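Local coordinates for protein Nrps/pks (Streptomyces albus, PDB 4OPE) that probably catalyses decarboxylative Claisen condensation of acyl chains as a ketosynthase domain of the oxazolomycin "AT-less" polyketide synthase assembly line, at residues Ser179-His184 / Thr268-Gly273; Leu221-Arg226 / Gly233-Val238; Ala458-Glu463 / Pro569-Arg574. All coordinates share one frame; numbering follows the deposited sequence.

Contact 1 of 3, residues Ser179-His184 / Thr268-Gly273; sequences SLTALH and TAVNHG
Thr181 meets Val270 loosely. Thr181 OG1 lies 4.2 Å from Val270 CG1, while its main polar partner is Thr174. Two residues on, Leu183 grazes the methyl group of Thr268. His184 makes the main contact. Its CG stands anti to the backbone N (chi1 168°), which carries the imidazole out to the strand. His184 ND1 and Thr268 OG1 share a hydrogen bond of 2.8 Å, with an angle of 148°; either atom could donate. The hydroxyl lies at the ring edge, near its plane. Val270 instead covers one ring face, in a CH-pi contact with CG2 4.1 Å from the His184 ring centroid. Replacing His184 with an alanine would probably leave Thr268 OG1 without its mate and open a gap under the Val270 methyls. The axes of the short segments, helix 179-184 and strand 268-272, come within 8.1 Å of each other. The helix directly follows the sequence that holds the nucleophilic cysteine in ketosynthases, and the strand belongs to the large central sheet of this thiolase-type fold. His184 NE2 has a weak hydrogen bond to Asp194 of the second subunit. The buried imidazole therefore has polar partners at both nitrogens, and the nearby carboxylate may polarise it.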
loop_
_atom_site.group_PDB
_atom_site.type_symbol
_atom_site.label_atom_id
_atom_site.label_comp_id
_atom_site.label_asym_id
_atom_site.label_seq_id
_atom_site.Cartn_x
_atom_site.Cartn_y
_atom_site.Cartn_z
ATOM N N SER A 179 1.790 -9.546 -0.527
ATOM C CA SER A 179 1.688 -10.044 -1.903
ATOM C C SER A 179 0.281 -10.394 -2.354
ATOM O O SER A 179 -0.092 -10.090 -3.492
ATOM C CB SER A 179 2.553 -11.289 -2.097
ATOM O OG SER A 179 3.949 -10.944 -2.037
ATOM N N LEU A 180 -0.488 -11.081 -1.510
ATOM C CA LEU A 180 -1.867 -11.413 -1.875
ATOM C C LEU A 180 -2.758 -10.203 -1.738
ATOM O O LEU A 180 -3.747 -10.083 -2.424
ATOM C CB LEU A 180 -2.418 -12.557 -1.051
ATOM C CG LEU A 180 -1.622 -13.847 -1.094
ATOM C CD1 LEU A 180 -2.440 -14.967 -0.477
ATOM C CD2 LEU A 180 -1.193 -14.263 -2.493
ATOM N N THR A 181 -2.443 -9.295 -0.839
ATOM C CA THR A 181 -3.244 -8.095 -0.785
ATOM C C THR A 181 -3.097 -7.355 -2.130
ATOM O O THR A 181 -4.078 -6.834 -2.685
ATOM C CB THR A 181 -2.817 -7.184 0.362
ATOM O OG1 THR A 181 -3.162 -7.785 1.598
ATOM C CG2 THR A 181 -3.564 -5.947 0.300
ATOM N N ALA A 182 -1.866 -7.321 -2.641
ATOM C CA ALA A 182 -1.625 -6.690 -3.898
ATOM C C ALA A 182 -2.343 -7.427 -5.050
ATOM O O ALA A 182 -2.988 -6.802 -5.927
ATOM C CB ALA A 182 -0.125 -6.597 -4.140
ATOM N N LEU A 183 -2.251 -8.746 -5.061
ATOM C CA LEU A 183 -2.986 -9.491 -6.047
ATOM C C LEU A 183 -4.426 -9.074 -6.033
ATOM O O LEU A 183 -5.037 -8.974 -7.085
ATOM C CB LEU A 183 -2.926 -10.998 -5.797
ATOM C CG LEU A 183 -3.662 -11.869 -6.810
ATOM C CD1 LEU A 183 -3.159 -11.702 -8.210
ATOM C CD2 LEU A 183 -3.430 -13.297 -6.420
ATOM N N HIS A 184 -4.974 -8.891 -4.836
ATOM C CA HIS A 184 -6.364 -8.553 -4.681
ATOM C C HIS A 184 -6.681 -7.186 -5.227
ATOM O O HIS A 184 -7.656 -7.032 -5.921
ATOM C CB HIS A 184 -6.757 -8.668 -3.235
ATOM C CG HIS A 184 -8.080 -8.083 -2.906
ATOM N ND1 HIS A 184 -9.248 -8.792 -3.027
ATOM C CD2 HIS A 184 -8.419 -6.872 -2.406
ATOM C CE1 HIS A 184 -10.256 -8.043 -2.616
ATOM N NE2 HIS A 184 -9.780 -6.873 -2.232
ATOM N N THR A 268 -10.594 -13.612 -4.903
ATOM C CA THR A 268 -9.686 -13.114 -3.880
ATOM C C THR A 268 -10.461 -12.447 -2.754
ATOM O O THR A 268 -11.529 -11.895 -2.972
ATOM C CB THR A 268 -8.630 -12.107 -4.405
ATOM O OG1 THR A 268 -9.278 -10.935 -4.890
ATOM C CG2 THR A 268 -7.826 -12.719 -5.504
ATOM N N ALA A 269 -9.892 -12.495 -1.560
ATOM C CA ALA A 269 -10.465 -11.797 -0.457
ATOM C C ALA A 269 -9.430 -11.363 0.581
ATOM O O ALA A 269 -8.362 -12.018 0.772
ATOM C CB ALA A 269 -11.527 -12.667 0.172
ATOM N N VAL A 270 -9.747 -10.228 1.214
ATOM C CA VAL A 270 -8.962 -9.685 2.323
ATOM C C VAL A 270 -9.859 -9.235 3.457
ATOM O O VAL A 270 -11.032 -8.906 3.277
ATOM C CB VAL A 270 -8.003 -8.546 1.893
ATOM C CG1 VAL A 270 -7.113 -9.014 0.755
ATOM C CG2 VAL A 270 -8.763 -7.297 1.465
ATOM N N ASN A 271 -9.296 -9.280 4.648
ATOM C CA ASN A 271 -9.969 -8.767 5.841
ATOM C C ASN A 271 -8.995 -8.563 6.997
ATOM O O ASN A 271 -7.764 -8.523 6.813
ATOM C CB ASN A 271 -11.140 -9.695 6.208
ATOM C CG ASN A 271 -10.716 -10.965 6.935
ATOM O OD1 ASN A 271 -9.551 -11.370 6.939
ATOM N ND2 ASN A 271 -11.681 -11.600 7.556
ATOM N N HIS A 272 -9.542 -8.423 8.192
ATOM C CA HIS A 272 -8.722 -8.226 9.378
ATOM C C HIS A 272 -9.297 -8.938 10.570
ATOM O O HIS A 272 -10.512 -9.087 10.682
ATOM C CB HIS A 272 -8.584 -6.741 9.707
ATOM C CG HIS A 272 -7.480 -6.450 10.671
ATOM N ND1 HIS A 272 -7.684 -6.335 12.024
ATOM C CD2 HIS A 272 -6.155 -6.272 10.480
ATOM C CE1 HIS A 272 -6.538 -6.081 12.626
ATOM N NE2 HIS A 272 -5.590 -6.046 11.712
ATOM N N GLY A 273 -8.423 -9.340 11.485
ATOM C CA GLY A 273 -8.879 -9.990 12.727
ATOM C C GLY A 273 -9.830 -9.204 13.662
ATOM O O GLY A 273 -10.492 -9.798 14.504
#

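Contact 2 of 3, residues Leu221-Arg226 / Gly233-Val238; sequences LSTDGR and GGDGYV
Gly236 lies directly against Ser222, their CA atoms 3.7 Å apart. Any CB on Gly236 would run into the backbone of Leu221 and Ser222, and its backbone angles also call for glycine. Beside this point the chains form a single bridge, Leu221 with Tyr237. Ser222 N donates to Tyr237 O at 2.9 Å, nearly straight at 170°. A water gives hydrogen bonds to Ser222 O and Tyr237 O and so spans the same gap. Asp235 holds Thr223 through its carboxylate. Its CG sits between the backbone N and the carbonyl carbon (chi1 68°), which brings the carboxylate up to the other chain. Thr223 N reaches Asp235 OD1 on its syn side at 2.9 Å. Thr223 OG1 also approaches Asp235 OD2, but the modelled length is doubtful. The two side chains cross at about a right angle. Ser222 OG turns back to its own segment and donates to Arg226 O at 2.7 Å. Val238 packs on the Gly225 carbonyl, with Val238 CG1 3.4 Å from Gly225 O. Outside the contact, Asp224 forms a salt bridge with Arg228, and Arg226 one with Asp36. The ring of the bridged Tyr237 meets that of His351, and Val238 is backbone-bonded to the same histidine, which lies in a GIGH sequence that in ketosynthases carries a catalytic histidine. Within 221-226, Asp224 OD1 accepts from Arg226 N, an Asx turn within the long loop between helix 210-217 and strand 242-250.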
loop_
_atom_site.group_PDB
_atom_site.type_symbol
_atom_site.label_atom_id
_atom_site.label_comp_id
_atom_site.label_asym_id
_atom_site.label_seq_id
_atom_site.Cartn_x
_atom_site.Cartn_y
_atom_site.Cartn_z
ATOM N N LEU A 221 11.418 -15.804 16.296
ATOM C CA LEU A 221 12.302 -16.704 15.582
ATOM C C LEU A 221 12.213 -18.142 16.132
ATOM O O LEU A 221 12.231 -18.351 17.331
ATOM C CB LEU A 221 13.727 -16.207 15.669
ATOM C CG LEU A 221 13.949 -14.791 15.129
ATOM C CD1 LEU A 221 15.405 -14.423 15.309
ATOM C CD2 LEU A 221 13.536 -14.647 13.658
ATOM N N SER A 222 12.108 -19.136 15.273
ATOM C CA SER A 222 12.172 -20.481 15.766
ATOM C C SER A 222 13.616 -20.732 16.215
ATOM O O SER A 222 14.507 -20.066 15.724
ATOM C CB SER A 222 11.772 -21.479 14.688
ATOM O OG SER A 222 12.564 -21.370 13.519
ATOM N N THR A 223 13.840 -21.696 17.105
ATOM C CA THR A 223 15.157 -21.946 17.679
ATOM C C THR A 223 16.059 -22.831 16.798
ATOM O O THR A 223 17.298 -22.740 16.887
ATOM C CB THR A 223 15.052 -22.542 19.100
ATOM O OG1 THR A 223 14.141 -23.631 19.095
ATOM C CG2 THR A 223 14.503 -21.517 20.064
ATOM N N ASP A 224 15.459 -23.669 15.943
ATOM C CA ASP A 224 16.219 -24.404 14.905
ATOM C C ASP A 224 16.338 -23.646 13.584
ATOM O O ASP A 224 17.014 -24.058 12.700
ATOM C CB ASP A 224 15.630 -25.791 14.668
ATOM C CG ASP A 224 14.149 -25.756 14.262
ATOM O OD1 ASP A 224 13.466 -24.668 14.223
ATOM O OD2 ASP A 224 13.661 -26.871 13.981
ATOM N N GLY A 225 15.694 -22.517 13.429
ATOM C CA GLY A 225 15.768 -21.851 12.133
ATOM C C GLY A 225 14.903 -22.523 11.077
ATOM O O GLY A 225 15.234 -22.488 9.903
ATOM N N ARG A 226 13.778 -23.110 11.494
ATOM C CA ARG A 226 12.878 -23.717 10.564
ATOM C C ARG A 226 11.431 -23.283 10.773
ATOM O O ARG A 226 11.039 -22.859 11.857
ATOM C CB ARG A 226 12.970 -25.234 10.657
ATOM C CG ARG A 226 14.371 -25.803 10.479
ATOM C CD ARG A 226 14.981 -25.536 9.102
ATOM N NE ARG A 226 16.371 -25.050 9.219
ATOM C CZ ARG A 226 17.443 -25.685 8.777
ATOM N NH1 ARG A 226 18.640 -25.149 8.950
ATOM N NH2 ARG A 226 17.318 -26.836 8.160
ATOM N N GLY A 233 6.855 -29.754 17.354
ATOM C CA GLY A 233 7.872 -28.903 17.976
ATOM C C GLY A 233 8.283 -27.648 17.252
ATOM O O GLY A 233 9.428 -27.157 17.418
ATOM N N GLY A 234 7.378 -27.104 16.427
ATOM C CA GLY A 234 7.640 -25.834 15.763
ATOM C C GLY A 234 7.484 -24.720 16.775
ATOM O O GLY A 234 6.428 -24.621 17.401
ATOM N N ASP A 235 8.511 -23.878 16.911
ATOM C CA ASP A 235 8.519 -22.805 17.916
ATOM C C ASP A 235 8.857 -21.442 17.329
ATOM O O ASP A 235 9.532 -20.622 17.979
ATOM C CB ASP A 235 9.477 -23.146 19.070
ATOM C CG ASP A 235 10.943 -23.159 18.654
ATOM O OD1 ASP A 235 11.250 -22.832 17.501
ATOM O OD2 ASP A 235 11.815 -23.487 19.480
ATOM N N GLY A 236 8.362 -21.194 16.124
ATOM C CA GLY A 236 8.550 -19.922 15.465
ATOM C C GLY A 236 8.876 -20.072 13.991
ATOM O O GLY A 236 8.775 -21.156 13.433
ATOM N N TYR A 237 9.321 -18.995 13.354
ATOM C CA TYR A 237 9.657 -19.097 11.943
ATOM C C TYR A 237 11.066 -18.664 11.657
ATOM O O TYR A 237 11.800 -18.312 12.547
ATOM C CB TYR A 237 8.652 -18.306 11.110
ATOM C CG TYR A 237 8.598 -16.820 11.357
ATOM C CD1 TYR A 237 7.693 -16.296 12.232
ATOM C CD2 TYR A 237 9.414 -15.936 10.661
ATOM C CE1 TYR A 237 7.581 -14.940 12.436
ATOM C CE2 TYR A 237 9.310 -14.558 10.874
ATOM C CZ TYR A 237 8.378 -14.090 11.767
ATOM O OH TYR A 237 8.241 -12.761 12.027
ATOM N N VAL A 238 11.440 -18.733 10.406
ATOM C CA VAL A 238 12.725 -18.220 9.964
ATOM C C VAL A 238 12.540 -17.244 8.786
ATOM O O VAL A 238 11.849 -17.540 7.828
ATOM C CB VAL A 238 13.666 -19.383 9.615
ATOM C CG1 VAL A 238 13.082 -20.286 8.578
ATOM C CG2 VAL A 238 14.981 -18.866 9.103
HETATM O O HOH W 1 14.709 -18.808 13.351
#

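Contact 3 of 3, residues Ala458-Glu463 / Pro569-Arg574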
loop_
_atom_site.group_PDB
_atom_site.type_symbol
_atom_site.label_atom_id
_atom_site.label_comp_id
_atom_site.label_asym_id
_atom_site.label_seq_id
_atom_site.Cartn_x
_atom_site.Cartn_y
_atom_site.Cartn_z
ATOM N N ALA A 458 27.829 -6.903 -25.961
ATOM C CA ALA A 458 28.419 -8.157 -26.390
ATOM C C ALA A 458 28.615 -9.181 -25.294
ATOM O O ALA A 458 28.439 -10.364 -25.508
ATOM C CB ALA A 458 29.743 -7.888 -27.103
ATOM N N GLU A 459 29.027 -8.728 -24.133
ATOM C CA GLU A 459 29.222 -9.574 -22.961
ATOM C C GLU A 459 27.840 -10.106 -22.494
ATOM O O GLU A 459 27.702 -11.255 -22.157
ATOM C CB GLU A 459 29.933 -8.728 -21.901
ATOM C CG GLU A 459 30.540 -9.456 -20.715
ATOM C CD GLU A 459 31.029 -8.486 -19.608
ATOM O OE1 GLU A 459 30.205 -7.977 -18.781
ATOM O OE2 GLU A 459 32.258 -8.248 -19.553
ATOM N N ARG A 460 26.802 -9.279 -22.521
ATOM C CA ARG A 460 25.452 -9.753 -22.183
ATOM C C ARG A 460 24.928 -10.788 -23.168
ATOM O O ARG A 460 24.240 -11.712 -22.775
ATOM C CB ARG A 460 24.443 -8.608 -22.160
ATOM C CG ARG A 460 24.679 -7.530 -21.116
ATOM C CD ARG A 460 24.564 -8.057 -19.698
ATOM N NE ARG A 460 25.906 -8.240 -19.177
ATOM C CZ ARG A 460 26.406 -9.368 -18.723
ATOM N NH1 ARG A 460 25.673 -10.443 -18.601
ATOM N NH2 ARG A 460 27.663 -9.411 -18.371
ATOM N N LEU A 461 25.210 -10.598 -24.451
ATOM C CA LEU A 461 24.744 -11.495 -25.519
ATOM C C LEU A 461 25.458 -12.801 -25.416
ATOM O O LEU A 461 24.921 -13.853 -25.708
ATOM C CB LEU A 461 25.096 -10.912 -26.868
ATOM C CG LEU A 461 24.582 -11.629 -28.094
ATOM C CD1 LEU A 461 23.106 -11.807 -27.919
ATOM C CD2 LEU A 461 24.840 -10.792 -29.323
ATOM N N HIS A 462 26.699 -12.709 -25.023
ATOM C CA HIS A 462 27.482 -13.871 -24.769
ATOM C C HIS A 462 26.869 -14.744 -23.676
ATOM O O HIS A 462 26.692 -15.943 -23.898
ATOM C CB HIS A 462 28.931 -13.492 -24.392
ATOM C CG HIS A 462 29.773 -14.689 -24.163
ATOM N ND1 HIS A 462 30.534 -15.256 -25.162
ATOM C CD2 HIS A 462 29.868 -15.512 -23.100
ATOM C CE1 HIS A 462 31.095 -16.360 -24.706
ATOM N NE2 HIS A 462 30.701 -16.540 -23.461
ATOM N N GLU A 463 26.579 -14.164 -22.515
ATOM C CA GLU A 463 25.969 -14.920 -21.412
ATOM C C GLU A 463 24.659 -15.524 -21.876
ATOM O O GLU A 463 24.415 -16.722 -21.722
ATOM C CB GLU A 463 25.674 -14.039 -20.209
ATOM C CG GLU A 463 26.497 -14.306 -18.963
ATOM C CD GLU A 463 25.751 -13.937 -17.677
ATOM O OE1 GLU A 463 25.296 -12.774 -17.529
ATOM O OE2 GLU A 463 25.622 -14.818 -16.798
ATOM N N PRO A 569 20.044 -12.050 -19.030
ATOM C CA PRO A 569 21.082 -12.084 -18.020
ATOM C C PRO A 569 21.661 -10.705 -17.686
ATOM O O PRO A 569 22.664 -10.307 -18.210
ATOM C CB PRO A 569 22.137 -12.991 -18.639
ATOM C CG PRO A 569 22.017 -12.756 -20.102
ATOM C CD PRO A 569 20.586 -12.346 -20.369
ATOM N N PHE A 570 21.036 -10.008 -16.761
ATOM C CA PHE A 570 21.485 -8.690 -16.370
ATOM C C PHE A 570 22.932 -8.703 -15.937
ATOM O O PHE A 570 23.453 -9.702 -15.477
ATOM C CB PHE A 570 20.621 -8.164 -15.231
ATOM C CG PHE A 570 19.256 -7.762 -15.668
ATOM C CD1 PHE A 570 19.072 -6.614 -16.420
ATOM C CD2 PHE A 570 18.170 -8.546 -15.376
ATOM C CE1 PHE A 570 17.806 -6.239 -16.842
ATOM C CE2 PHE A 570 16.909 -8.187 -15.787
ATOM C CZ PHE A 570 16.713 -7.017 -16.508
ATOM N N ALA A 571 23.570 -7.557 -16.086
ATOM C CA ALA A 571 24.914 -7.411 -15.599
ATOM C C ALA A 571 24.810 -7.459 -14.111
ATOM O O ALA A 571 23.803 -7.000 -13.572
ATOM C CB ALA A 571 25.513 -6.082 -16.029
ATOM N N ARG A 572 25.852 -7.977 -13.463
ATOM C CA ARG A 572 25.930 -8.002 -12.004
ATOM C C ARG A 572 27.013 -7.082 -11.423
ATOM O O ARG A 572 28.038 -7.565 -10.953
ATOM C CB ARG A 572 26.143 -9.421 -11.530
ATOM C CG ARG A 572 24.958 -10.292 -11.834
ATOM C CD ARG A 572 25.275 -11.740 -11.619
ATOM N NE ARG A 572 25.704 -12.342 -12.861
ATOM C CZ ARG A 572 26.514 -13.393 -12.962
ATOM N NH1 ARG A 572 27.016 -13.987 -11.874
ATOM N NH2 ARG A 572 26.828 -13.847 -14.177
ATOM N N GLU A 573 26.745 -5.769 -11.431
ATOM C CA GLU A 573 27.569 -4.778 -10.742
ATOM C C GLU A 573 27.134 -4.717 -9.281
ATOM O O GLU A 573 25.943 -4.583 -8.983
ATOM C CB GLU A 573 27.417 -3.371 -11.339
ATOM C CG GLU A 573 27.515 -3.269 -12.864
ATOM C CD GLU A 573 28.867 -3.697 -13.423
ATOM O OE1 GLU A 573 28.902 -4.324 -14.522
ATOM O OE2 GLU A 573 29.891 -3.396 -12.755
ATOM N N ARG A 574 28.120 -4.814 -8.387
ATOM C CA ARG A 574 27.932 -4.624 -6.965
ATOM C C ARG A 574 27.438 -3.194 -6.719
ATOM O O ARG A 574 28.014 -2.237 -7.206
ATOM C CB ARG A 574 29.242 -4.920 -6.258
ATOM C CG ARG A 574 29.241 -4.564 -4.799
ATOM C CD ARG A 574 30.270 -5.344 -3.976
ATOM N NE ARG A 574 30.045 -5.047 -2.569
ATOM C CZ ARG A 574 29.310 -5.780 -1.747
ATOM N NH1 ARG A 574 29.154 -5.377 -0.495
ATOM N NH2 ARG A 574 28.725 -6.903 -2.158
HETATM O O HOH W 2 29.535 -7.307 -16.083
#
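Arg460 and Glu463 project from one side of their helix and meet the incoming chain together. The Arg460 chain is bent at chi2 (-64°) and again at chi3, which lays its guanidinium along the backbone of 569-571. Arg460 NH1 donates to Pro569 O at 3.0 Å, from somewhat outside the carbonyl plane. Ala571 CA covers one guanidinium face, 3.8 Å above its plane and toward the rim. Two glutamates of the helix meet the guanidinium close to its plane, at its edge. Arg460 NH2 forms a salt bridge with Glu459 OE1 at 2.9 Å, and Arg460 NH1 forms another with Glu463 OE1, using its anti lone pair. The Glu463 and Pro569 side chains slide past each other in opposite directions, with Pro569 CB 3.4 Å from Glu463 OE1. The other oxygen, Glu463 OE2, forms a salt bridge of 3.0 Å with Arg572 NH2. The two side chains cross at a slant, their flat groups 32° apart. This charge network spans the contact. Phe570 points the other way, into a cluster of rings that includes Phe80 and Trp103. The contact thus joins the start of helix 458-473, which packs against strands 449-455 and 496-502, to the run leading into strand 573-574, which pairs with strand 75-76.

How the contacts relate
From the N terminus, the chain lays down strand 9-17 and several helices and strands before it reaches helix 178-192, where contact 1 opens. It then runs past helix 210-217 into the 221-238 loop. Contact 2 closes a short loop there, nested inside the longer one that contact 1 closes at strand 263-272. The two do not touch: their centres lie 26 Å apart. Contact 3 comes later, in series with both. It closes a loop of 105 residues between 458-463 and 569-574, on the opposite side of the chain's centre from contact 1. Contacts 1 and 2 thus work inside the ketosynthase core, one joining helix to central sheet and the other pinning a loop. Contact 3 ties helix 458-473 to the C-terminal run.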